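Local coordinates for pirin-like protein YhaK (Escherichia coli, PDB 2VEC) that is a monomeric cytoplasmic bicupin of the pirin family, apparently redox-sensitive through a reactive cysteine, and lacks quercetin 2,3-dioxygenase activity, at residues G94-E102 with Q119-S130; L206-T217 with I239-L250. All blocks are in the same frame, centred on the assembly; numbering follows the deposited sequence.

Contact 1. Residues G94-E102 with Q119-S130; sequences GEAEYRDSE and QPGVSYSEHNLS
Tyr-98 and Glu-126 form a non-hydrogen-bonded pair of antiparallel strands 95-100 and 124-128, their side chains running side by side in the same direction. The phenol Tyr-98 OH donates to Glu-126 OE2 at 2.7 Å, meeting it from above the carboxylate plane, with ring and carboxylate turned 45° apart. Glu-126 reaches this far because its chain is extended, CG lying opposite the backbone N (chi1 158°); its CG rests 3.5 Å from Tyr-98 CE1. Arg-137 forms a salt bridge with the same OE2, so the buried oxygen is gripped twice and probably stays ionised. Asp-100 and Tyr-124 repeat the side-by-side arrangement, Asp-100 CB lying 3.5 Å from Tyr-124 CD1. Asp-100 OD1 closes an Asx turn by accepting from Glu-102 N, and also accepts from Asn-104 N. At this end Ser-101 OG, placed by chi1 (46°) between its backbone N and carbonyl carbon, accepts from Ser-123 N at 2.9 Å. On the face of Glu-97, Arg-99 and His-127, Arg-99 NH2 makes a salt bridge to Glu-97 OE1 at 2.8 Å along one strand. Beyond the strand end, Leu-129 CB lies 3.9 Å from Glu-95 CD, the two side chains crossing at about a right angle. The pair forms the middle of a four-stranded antiparallel sheet, flanked by strands 105-109 and 76-80, while Tyr-98 packs on strand 85-93 and Glu-126 on strand 135-143.

Contact 2. Residues L206-T217 with I239-L250; sequences LQSIHGKFHALT and ITLVADSPLRAL
Ile-209 N and His-210 N both donate to Arg-248 O, at 2.8 and 3.0 Å, from the same face of its carbonyl plane, a classic beta bulge at a corner of the C-terminal cupin β-barrel. On either side of this corner, strands 206-208 and 213-217 pair antiparallel with 247-250 and 239-243, respectively. Arg-248 N returns a bond to His-210 O, and Arg-248 NE is hydrogen-bonded to His-186 NE2. In the first ladder Gln-207 and Leu-250 exchange N-H...O bonds in both directions. Between the ladders, serine hydroxyls join the backbone bonds. Ser-208 OG donates to Gly-211 O at 2.6 Å and also accepts from Gly-228 N, while Ser-245 OG accepts from Lys-212 N at 3.1 Å and bonds Gly-34 O. Lys-212 O receives Asp-244 N at 2.9 Å, with a weak second bond from Ser-245 N. In the second ladder, backbone bonds are exchanged in pairs, His-214 with Val-242 and Leu-216 with Thr-240. Inside the corner the Phe-213 ring, its CG between backbone N and carbonyl carbon (chi1 67°), has Ala-249 CB over one face and Leu-241 CD2 at its edge. On the opposite side of the sheet, Val-242 CB makes a CH-pi contact over the His-214 face. The imidazole and the Asp-244 carboxylate lie nearly coplanar, 12° apart, and His-214 ND1 donates to the syn lone pair of Asp-244 OD2 at 2.7 Å and 169°.

Both contacts join antiparallel strands, one in each cupin domain of the bicupin, and lie on opposite sides of the chain's centre, with their own centres about 31 Å apart and no touch between them. Contact 1 is partly buried and stays within one sheet, at the centre of its four strands. Contact 2 is more deeply buried and bridges two sheets, which the same two chain segments enter in turn. The chemistry follows: 94-102 with 119-130 mixes a buried tyrosine-glutamate bond with charged groups on its outer face, whereas 206-217 with 239-250 combines an apolar interior with hydroxyls and a bulge at the bend, and a histidine-aspartate pair on the outer face.

Contact 1. Residues G94-E102 with Q119-S130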
loop_
_atom_site.group_PDB
_atom_site.type_symbol
_atom_site.label_atom_id
_atom_site.label_comp_id
_atom_site.label_asym_id
_atom_site.label_seq_id
_atom_site.Cartn_x
_atom_site.Cartn_y
_atom_site.Cartn_z
ATOM N N GLY A 94 -11.713 11.199 -0.225
ATOM C CA GLY A 94 -12.834 11.059 0.691
ATOM C C GLY A 94 -12.456 10.700 2.121
ATOM O O GLY A 94 -11.366 11.011 2.582
ATOM N N GLU A 95 -13.372 10.029 2.808
ATOM C CA GLU A 95 -13.238 9.739 4.226
ATOM C C GLU A 95 -14.053 8.506 4.542
ATOM O O GLU A 95 -15.120 8.273 3.966
ATOM C CB GLU A 95 -13.723 10.931 5.106
ATOM C CG GLU A 95 -14.926 11.658 4.572
ATOM C CD GLU A 95 -15.528 12.653 5.545
ATOM O OE1 GLU A 95 -15.014 12.800 6.683
ATOM O OE2 GLU A 95 -16.538 13.285 5.157
ATOM N N ALA A 96 -13.562 7.731 5.496
ATOM C CA ALA A 96 -14.161 6.457 5.809
ATOM C C ALA A 96 -14.047 6.180 7.293
ATOM O O ALA A 96 -13.130 6.673 7.952
ATOM C CB ALA A 96 -13.454 5.364 5.025
ATOM N N GLU A 97 -14.976 5.381 7.811
ATOM C CA GLU A 97 -14.871 4.874 9.181
ATOM C C GLU A 97 -14.686 3.348 9.172
ATOM O O GLU A 97 -15.301 2.647 8.366
ATOM C CB GLU A 97 -16.085 5.312 10.022
ATOM C CG GLU A 97 -16.100 4.700 11.397
ATOM C CD GLU A 97 -16.851 5.494 12.427
ATOM O OE1 GLU A 97 -17.947 6.024 12.128
ATOM O OE2 GLU A 97 -16.344 5.561 13.570
ATOM N N TYR A 98 -13.824 2.855 10.064
ATOM C CA TYR A 98 -13.472 1.431 10.147
ATOM C C TYR A 98 -13.863 0.923 11.510
ATOM O O TYR A 98 -13.404 1.461 12.507
ATOM C CB TYR A 98 -11.959 1.236 9.917
ATOM C CG TYR A 98 -11.609 1.651 8.526
ATOM C CD1 TYR A 98 -11.643 0.732 7.493
ATOM C CD2 TYR A 98 -11.343 2.986 8.231
ATOM C CE1 TYR A 98 -11.387 1.130 6.188
ATOM C CE2 TYR A 98 -11.063 3.387 6.938
ATOM C CZ TYR A 98 -11.107 2.458 5.920
ATOM O OH TYR A 98 -10.854 2.842 4.632
ATOM N N ARG A 99 -14.736 -0.078 11.566
ATOM C CA ARG A 99 -15.189 -0.601 12.853
ATOM C C ARG A 99 -14.956 -2.093 12.937
ATOM O O ARG A 99 -14.965 -2.792 11.920
ATOM C CB ARG A 99 -16.675 -0.293 13.088
ATOM C CG ARG A 99 -17.011 1.183 13.027
ATOM C CD ARG A 99 -18.440 1.490 13.518
ATOM N NE ARG A 99 -18.583 2.907 13.849
ATOM C CZ ARG A 99 -19.697 3.618 13.667
ATOM N NH1 ARG A 99 -20.782 3.043 13.146
ATOM N NH2 ARG A 99 -19.735 4.912 13.998
ATOM N N ASP A 100 -14.744 -2.592 14.148
ATOM C CA ASP A 100 -14.630 -4.026 14.312
ATOM C C ASP A 100 -15.636 -4.554 15.330
ATOM O O ASP A 100 -16.276 -3.775 16.031
ATOM C CB ASP A 100 -13.180 -4.455 14.590
ATOM C CG ASP A 100 -12.716 -4.193 16.015
ATOM O OD1 ASP A 100 -13.530 -4.087 16.968
ATOM O OD2 ASP A 100 -11.484 -4.162 16.199
ATOM N N SER A 101 -15.792 -5.868 15.394
ATOM C CA SER A 101 -16.788 -6.458 16.292
ATOM C C SER A 101 -16.459 -6.337 17.785
ATOM O O SER A 101 -17.288 -6.683 18.627
ATOM C CB SER A 101 -17.098 -7.905 15.901
ATOM O OG SER A 101 -15.925 -8.655 15.649
ATOM N N GLU A 102 -15.257 -5.861 18.112
ATOM C CA GLU A 102 -14.834 -5.672 19.507
ATOM C C GLU A 102 -15.038 -4.238 20.002
ATOM O O GLU A 102 -14.703 -3.910 21.147
ATOM C CB GLU A 102 -13.374 -6.106 19.708
ATOM C CG GLU A 102 -13.103 -7.593 19.484
ATOM C CD GLU A 102 -13.954 -8.510 20.361
ATOM O OE1 GLU A 102 -14.069 -8.259 21.582
ATOM O OE2 GLU A 102 -14.506 -9.492 19.820
ATOM N N GLN A 119 -7.331 -9.492 14.197
ATOM C CA GLN A 119 -7.360 -10.541 15.201
ATOM C C GLN A 119 -8.306 -11.639 14.753
ATOM O O GLN A 119 -9.368 -11.355 14.219
ATOM C CB GLN A 119 -7.859 -10.010 16.549
ATOM C CG GLN A 119 -7.276 -8.701 17.049
ATOM C CD GLN A 119 -7.999 -8.222 18.330
ATOM O OE1 GLN A 119 -8.911 -7.379 18.282
ATOM N NE2 GLN A 119 -7.619 -8.801 19.482
ATOM N N PRO A 120 -7.917 -12.905 14.972
ATOM C CA PRO A 120 -8.717 -14.097 14.667
ATOM C C PRO A 120 -10.191 -14.003 15.041
ATOM O O PRO A 120 -10.522 -13.741 16.198
ATOM C CB PRO A 120 -8.040 -15.175 15.515
ATOM C CG PRO A 120 -6.609 -14.786 15.494
ATOM C CD PRO A 120 -6.590 -13.273 15.505
ATOM N N GLY A 121 -11.068 -14.210 14.058
ATOM C CA GLY A 121 -12.513 -14.270 14.318
ATOM C C GLY A 121 -13.180 -12.923 14.564
ATOM O O GLY A 121 -14.353 -12.867 14.919
ATOM N N VAL A 122 -12.445 -11.829 14.381
ATOM C CA VAL A 122 -13.026 -10.516 14.585
ATOM C C VAL A 122 -13.523 -10.031 13.218
ATOM O O VAL A 122 -12.869 -10.263 12.221
ATOM C CB VAL A 122 -12.011 -9.558 15.281
ATOM C CG1 VAL A 122 -12.504 -8.111 15.288
ATOM C CG2 VAL A 122 -11.711 -10.053 16.719
ATOM N N SER A 123 -14.691 -9.400 13.175
ATOM C CA SER A 123 -15.255 -8.878 11.928
ATOM C C SER A 123 -14.965 -7.396 11.797
ATOM O O SER A 123 -15.022 -6.666 12.789
ATOM C CB SER A 123 -16.771 -9.094 11.882
ATOM O OG SER A 123 -17.084 -10.398 11.438
ATOM N N TYR A 124 -14.725 -6.953 10.562
ATOM C CA TYR A 124 -14.292 -5.599 10.275
ATOM C C TYR A 124 -15.158 -4.960 9.210
ATOM O O TYR A 124 -15.464 -5.583 8.197
ATOM C CB TYR A 124 -12.816 -5.616 9.788
ATOM C CG TYR A 124 -11.860 -6.095 10.853
ATOM C CD1 TYR A 124 -11.249 -5.192 11.736
ATOM C CD2 TYR A 124 -11.584 -7.463 11.006
ATOM C CE1 TYR A 124 -10.352 -5.655 12.746
ATOM C CE2 TYR A 124 -10.724 -7.919 11.999
ATOM C CZ TYR A 124 -10.112 -7.020 12.863
ATOM O OH TYR A 124 -9.269 -7.515 13.847
ATOM N N SER A 125 -15.521 -3.702 9.419
ATOM C CA SER A 125 -16.372 -3.004 8.464
ATOM C C SER A 125 -15.772 -1.671 8.048
ATOM O O SER A 125 -15.005 -1.057 8.793
ATOM C CB SER A 125 -17.779 -2.814 9.035
ATOM O OG SER A 125 -17.820 -1.745 9.955
ATOM N N GLU A 126 -16.126 -1.234 6.846
ATOM C CA GLU A 126 -15.577 -0.018 6.272
ATOM C C GLU A 126 -16.730 0.762 5.673
ATOM O O GLU A 126 -17.416 0.247 4.794
ATOM C CB GLU A 126 -14.531 -0.367 5.200
ATOM C CG GLU A 126 -14.266 0.747 4.172
ATOM C CD GLU A 126 -13.097 0.440 3.230
ATOM O OE1 GLU A 126 -12.937 -0.726 2.803
ATOM O OE2 GLU A 126 -12.334 1.383 2.921
ATOM N N HIS A 127 -16.965 1.974 6.173
ATOM C CA HIS A 127 -18.101 2.795 5.708
ATOM C C HIS A 127 -17.629 4.121 5.156
ATOM O O HIS A 127 -16.787 4.782 5.768
ATOM C CB HIS A 127 -19.086 3.151 6.836
ATOM C CG HIS A 127 -19.640 1.984 7.597
ATOM N ND1 HIS A 127 -19.424 0.667 7.241
ATOM C CD2 HIS A 127 -20.432 1.950 8.699
ATOM C CE1 HIS A 127 -20.049 -0.126 8.097
ATOM N NE2 HIS A 127 -20.665 0.625 8.993
ATOM N N ASN A 128 -18.209 4.543 4.037
ATOM C CA ASN A 128 -17.962 5.882 3.530
ATOM C C ASN A 128 -18.712 6.905 4.408
ATOM O O ASN A 128 -19.926 6.818 4.557
ATOM C CB ASN A 128 -18.393 5.972 2.058
ATOM C CG ASN A 128 -18.102 7.325 1.428
ATOM O OD1 ASN A 128 -17.706 8.282 2.123
ATOM N ND2 ASN A 128 -18.317 7.419 0.090
ATOM N N LEU A 129 -17.978 7.857 4.991
ATOM C CA LEU A 129 -18.583 8.841 5.894
ATOM C C LEU A 129 -19.422 9.919 5.198
ATOM O O LEU A 129 -20.213 10.605 5.866
ATOM C CB LEU A 129 -17.516 9.490 6.783
ATOM C CG LEU A 129 -17.072 8.686 8.011
ATOM C CD1 LEU A 129 -15.734 9.186 8.539
ATOM C CD2 LEU A 129 -18.157 8.776 9.090
ATOM N N SER A 130 -19.261 10.084 3.875
ATOM C CA SER A 130 -20.033 11.113 3.153
ATOM C C SER A 130 -21.338 10.589 2.526
ATOM O O SER A 130 -21.345 9.497 1.932
ATOM C CB SER A 130 -19.190 11.777 2.056
ATOM O OG SER A 130 -19.975 12.822 1.433
HETATM O O HOH W 1 -15.989 10.155 1.119
HETATM O O HOH W 2 -9.218 -5.947 15.790
#

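Contact 2. Residues L206-T217 with I239-L250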
loop_
_atom_site.group_PDB
_atom_site.type_symbol
_atom_site.label_atom_id
_atom_site.label_comp_id
_atom_site.label_asym_id
_atom_site.label_seq_id
_atom_site.Cartn_x
_atom_site.Cartn_y
_atom_site.Cartn_z
ATOM N N LEU A 206 6.718 -2.870 -6.823
ATOM C CA LEU A 206 6.445 -1.479 -7.208
ATOM C C LEU A 206 4.988 -1.356 -7.629
ATOM O O LEU A 206 4.512 -2.208 -8.378
ATOM C CB LEU A 206 7.299 -1.106 -8.428
ATOM C CG LEU A 206 8.786 -1.474 -8.322
ATOM C CD1 LEU A 206 9.502 -0.905 -9.541
ATOM C CD2 LEU A 206 9.402 -0.876 -7.057
ATOM N N GLN A 207 4.309 -0.259 -7.245
ATOM C CA GLN A 207 2.916 -0.048 -7.627
ATOM C C GLN A 207 2.723 1.378 -8.095
ATOM O O GLN A 207 3.098 2.313 -7.392
ATOM C CB GLN A 207 1.946 -0.380 -6.461
ATOM C CG GLN A 207 0.459 -0.127 -6.824
ATOM C CD GLN A 207 0.005 -1.062 -7.952
ATOM O OE1 GLN A 207 0.355 -2.244 -7.940
ATOM N NE2 GLN A 207 -0.750 -0.550 -8.908
ATOM N N SER A 208 2.137 1.550 -9.277
ATOM C CA SER A 208 1.707 2.864 -9.699
ATOM C C SER A 208 0.355 3.159 -9.023
ATOM O O SER A 208 -0.627 2.385 -9.227
ATOM C CB SER A 208 1.572 2.894 -11.228
ATOM O OG SER A 208 0.718 3.992 -11.621
ATOM N N ILE A 209 0.295 4.237 -8.231
ATOM C CA ILE A 209 -0.999 4.717 -7.737
ATOM C C ILE A 209 -1.601 5.619 -8.819
ATOM O O ILE A 209 -2.776 5.450 -9.228
ATOM C CB ILE A 209 -0.870 5.463 -6.399
ATOM C CG1 ILE A 209 -0.403 4.495 -5.273
ATOM C CG2 ILE A 209 -2.230 6.106 -5.994
ATOM C CD1 ILE A 209 0.077 5.297 -3.987
ATOM N N HIS A 210 -0.785 6.581 -9.258
ATOM C CA HIS A 210 -1.098 7.288 -10.489
ATOM C C HIS A 210 0.157 7.771 -11.176
ATOM O O HIS A 210 1.194 8.022 -10.583
ATOM C CB HIS A 210 -2.141 8.388 -10.320
ATOM C CG HIS A 210 -1.636 9.620 -9.641
ATOM N ND1 HIS A 210 -0.914 10.592 -10.299
ATOM C CD2 HIS A 210 -1.780 10.052 -8.370
ATOM C CE1 HIS A 210 -0.627 11.571 -9.459
ATOM N NE2 HIS A 210 -1.151 11.273 -8.285
ATOM N N GLY A 211 0.079 7.698 -12.499
ATOM C CA GLY A 211 1.223 8.006 -13.371
ATOM C C GLY A 211 2.111 6.822 -13.719
ATOM O O GLY A 211 1.925 5.693 -13.252
ATOM N N LYS A 212 3.077 7.086 -14.586
ATOM C CA LYS A 212 3.929 6.036 -15.125
ATOM C C LYS A 212 5.370 6.314 -14.698
ATOM O O LYS A 212 5.732 7.459 -14.419
ATOM C CB LYS A 212 3.794 5.978 -16.643
ATOM C CG LYS A 212 4.018 7.276 -17.325
ATOM C CD LYS A 212 3.756 7.159 -18.851
ATOM C CE LYS A 212 3.523 8.532 -19.460
ATOM N NZ LYS A 212 3.772 8.473 -20.949
ATOM N N PHE A 213 6.180 5.262 -14.613
ATOM C CA PHE A 213 7.538 5.402 -14.109
ATOM C C PHE A 213 8.341 4.186 -14.493
ATOM O O PHE A 213 7.779 3.185 -14.937
ATOM C CB PHE A 213 7.566 5.633 -12.586
ATOM C CG PHE A 213 7.109 4.470 -11.720
ATOM C CD1 PHE A 213 5.764 4.074 -11.675
ATOM C CD2 PHE A 213 8.014 3.822 -10.866
ATOM C CE1 PHE A 213 5.328 3.011 -10.797
ATOM C CE2 PHE A 213 7.596 2.766 -10.009
ATOM C CZ PHE A 213 6.239 2.372 -9.963
ATOM N N HIS A 214 9.655 4.282 -14.343
ATOM C CA HIS A 214 10.470 3.106 -14.539
ATOM C C HIS A 214 11.458 2.920 -13.421
ATOM O O HIS A 214 11.709 3.831 -12.641
ATOM C CB HIS A 214 11.158 3.111 -15.909
ATOM C CG HIS A 214 11.980 4.339 -16.189
ATOM N ND1 HIS A 214 11.420 5.550 -16.545
ATOM C CD2 HIS A 214 13.324 4.531 -16.187
ATOM C CE1 HIS A 214 12.384 6.437 -16.743
ATOM N NE2 HIS A 214 13.549 5.835 -16.563
ATOM N N ALA A 215 11.963 1.702 -13.301
ATOM C CA ALA A 215 12.932 1.403 -12.271
ATOM C C ALA A 215 14.257 1.059 -12.930
ATOM O O ALA A 215 14.286 0.380 -13.962
ATOM C CB ALA A 215 12.456 0.273 -11.428
ATOM N N LEU A 216 15.340 1.558 -12.333
ATOM C CA LEU A 216 16.708 1.211 -12.694
ATOM C C LEU A 216 17.404 0.495 -11.543
ATOM O O LEU A 216 17.163 0.787 -10.365
ATOM C CB LEU A 216 17.531 2.469 -13.010
ATOM C CG LEU A 216 16.873 3.677 -13.687
ATOM C CD1 LEU A 216 17.771 4.902 -13.541
ATOM C CD2 LEU A 216 16.763 3.317 -15.152
ATOM N N THR A 217 18.276 -0.438 -11.903
ATOM C CA THR A 217 19.205 -1.086 -10.975
ATOM C C THR A 217 20.548 -1.081 -11.685
ATOM O O THR A 217 20.603 -1.279 -12.898
ATOM C CB THR A 217 18.791 -2.529 -10.632
ATOM O OG1 THR A 217 18.648 -3.300 -11.834
ATOM C CG2 THR A 217 17.466 -2.530 -9.936
ATOM N N ILE A 239 17.462 0.260 -5.766
ATOM C CA ILE A 239 16.540 0.519 -6.868
ATOM C C ILE A 239 16.296 2.028 -6.971
ATOM O O ILE A 239 16.070 2.705 -5.956
ATOM C CB ILE A 239 15.162 -0.180 -6.675
ATOM C CG1 ILE A 239 15.288 -1.725 -6.627
ATOM C CG2 ILE A 239 14.265 0.164 -7.846
ATOM C CD1 ILE A 239 13.946 -2.431 -6.304
ATOM N N THR A 240 16.382 2.546 -8.190
ATOM C CA THR A 240 16.110 3.949 -8.453
ATOM C C THR A 240 14.852 4.002 -9.276
ATOM O O THR A 240 14.742 3.262 -10.261
ATOM C CB THR A 240 17.234 4.617 -9.255
ATOM O OG1 THR A 240 18.414 4.636 -8.465
ATOM C CG2 THR A 240 16.863 6.053 -9.604
ATOM N N LEU A 241 13.927 4.872 -8.865
ATOM C CA LEU A 241 12.668 5.063 -9.561
ATOM C C LEU A 241 12.673 6.402 -10.234
ATOM O O LEU A 241 13.045 7.414 -9.616
ATOM C CB LEU A 241 11.500 5.062 -8.571
ATOM C CG LEU A 241 11.289 3.773 -7.748
ATOM C CD1 LEU A 241 10.015 3.932 -6.954
ATOM C CD2 LEU A 241 11.264 2.532 -8.658
ATOM N N VAL A 242 12.195 6.437 -11.475
ATOM C CA VAL A 242 12.231 7.697 -12.247
ATOM C C VAL A 242 10.838 7.955 -12.823
ATOM O O VAL A 242 10.272 7.074 -13.510
ATOM C CB VAL A 242 13.249 7.634 -13.423
ATOM C CG1 VAL A 242 13.290 8.975 -14.186
ATOM C CG2 VAL A 242 14.652 7.250 -12.927
ATOM N N ALA A 243 10.293 9.140 -12.562
ATOM C CA ALA A 243 8.942 9.445 -13.018
ATOM C C ALA A 243 8.902 9.796 -14.496
ATOM O O ALA A 243 9.720 10.569 -14.976
ATOM C CB ALA A 243 8.310 10.563 -12.177
ATOM N N ASP A 244 7.945 9.195 -15.204
ATOM C CA ASP A 244 7.720 9.502 -16.599
ATOM C C ASP A 244 6.505 10.360 -16.819
ATOM O O ASP A 244 6.212 10.733 -17.959
ATOM C CB ASP A 244 7.585 8.218 -17.387
ATOM C CG ASP A 244 8.858 7.452 -17.414
ATOM O OD1 ASP A 244 9.888 8.059 -17.760
ATOM O OD2 ASP A 244 8.834 6.270 -17.037
ATOM N N SER A 245 5.812 10.673 -15.722
ATOM C CA SER A 245 4.770 11.696 -15.663
ATOM C C SER A 245 4.644 12.053 -14.183
ATOM O O SER A 245 5.322 11.431 -13.357
ATOM C CB SER A 245 3.440 11.152 -16.177
ATOM O OG SER A 245 2.979 10.051 -15.392
ATOM N N PRO A 246 3.771 13.017 -13.819
ATOM C CA PRO A 246 3.548 13.207 -12.371
ATOM C C PRO A 246 3.133 11.886 -11.732
ATOM O O PRO A 246 2.312 11.178 -12.302
ATOM C CB PRO A 246 2.417 14.235 -12.322
ATOM C CG PRO A 246 2.563 15.019 -13.627
ATOM C CD PRO A 246 2.997 13.976 -14.643
ATOM N N LEU A 247 3.715 11.530 -10.586
ATOM C CA LEU A 247 3.652 10.154 -10.118
ATOM C C LEU A 247 3.271 10.066 -8.637
ATOM O O LEU A 247 3.735 10.871 -7.833
ATOM C CB LEU A 247 5.034 9.527 -10.298
ATOM C CG LEU A 247 5.255 8.118 -9.762
ATOM C CD1 LEU A 247 4.543 7.124 -10.671
ATOM C CD2 LEU A 247 6.752 7.831 -9.629
ATOM N N ARG A 248 2.422 9.096 -8.284
ATOM C CA ARG A 248 2.357 8.627 -6.906
ATOM C C ARG A 248 2.542 7.124 -7.017
ATOM O O ARG A 248 1.908 6.482 -7.883
ATOM C CB ARG A 248 1.039 8.952 -6.240
ATOM C CG ARG A 248 0.936 10.408 -5.770
ATOM C CD ARG A 248 -0.346 10.597 -4.983
ATOM N NE ARG A 248 -0.423 9.803 -3.755
ATOM C CZ ARG A 248 -1.446 9.914 -2.910
ATOM N NH1 ARG A 248 -2.421 10.800 -3.202
ATOM N NH2 ARG A 248 -1.490 9.174 -1.813
ATOM N N ALA A 249 3.407 6.565 -6.169
ATOM C CA ALA A 249 3.700 5.151 -6.238
ATOM C C ALA A 249 4.011 4.587 -4.859
ATOM O O ALA A 249 4.264 5.345 -3.903
ATOM C CB ALA A 249 4.917 4.923 -7.171
ATOM N N LEU A 250 4.091 3.269 -4.786
ATOM C CA LEU A 250 4.564 2.609 -3.577
ATOM C C LEU A 250 5.743 1.741 -3.966
ATOM O O LEU A 250 5.779 1.200 -5.089
ATOM C CB LEU A 250 3.489 1.650 -3.040
ATOM C CG LEU A 250 2.175 2.255 -2.547
ATOM C CD1 LEU A 250 1.201 1.151 -2.072
ATOM C CD2 LEU A 250 2.377 3.312 -1.443
#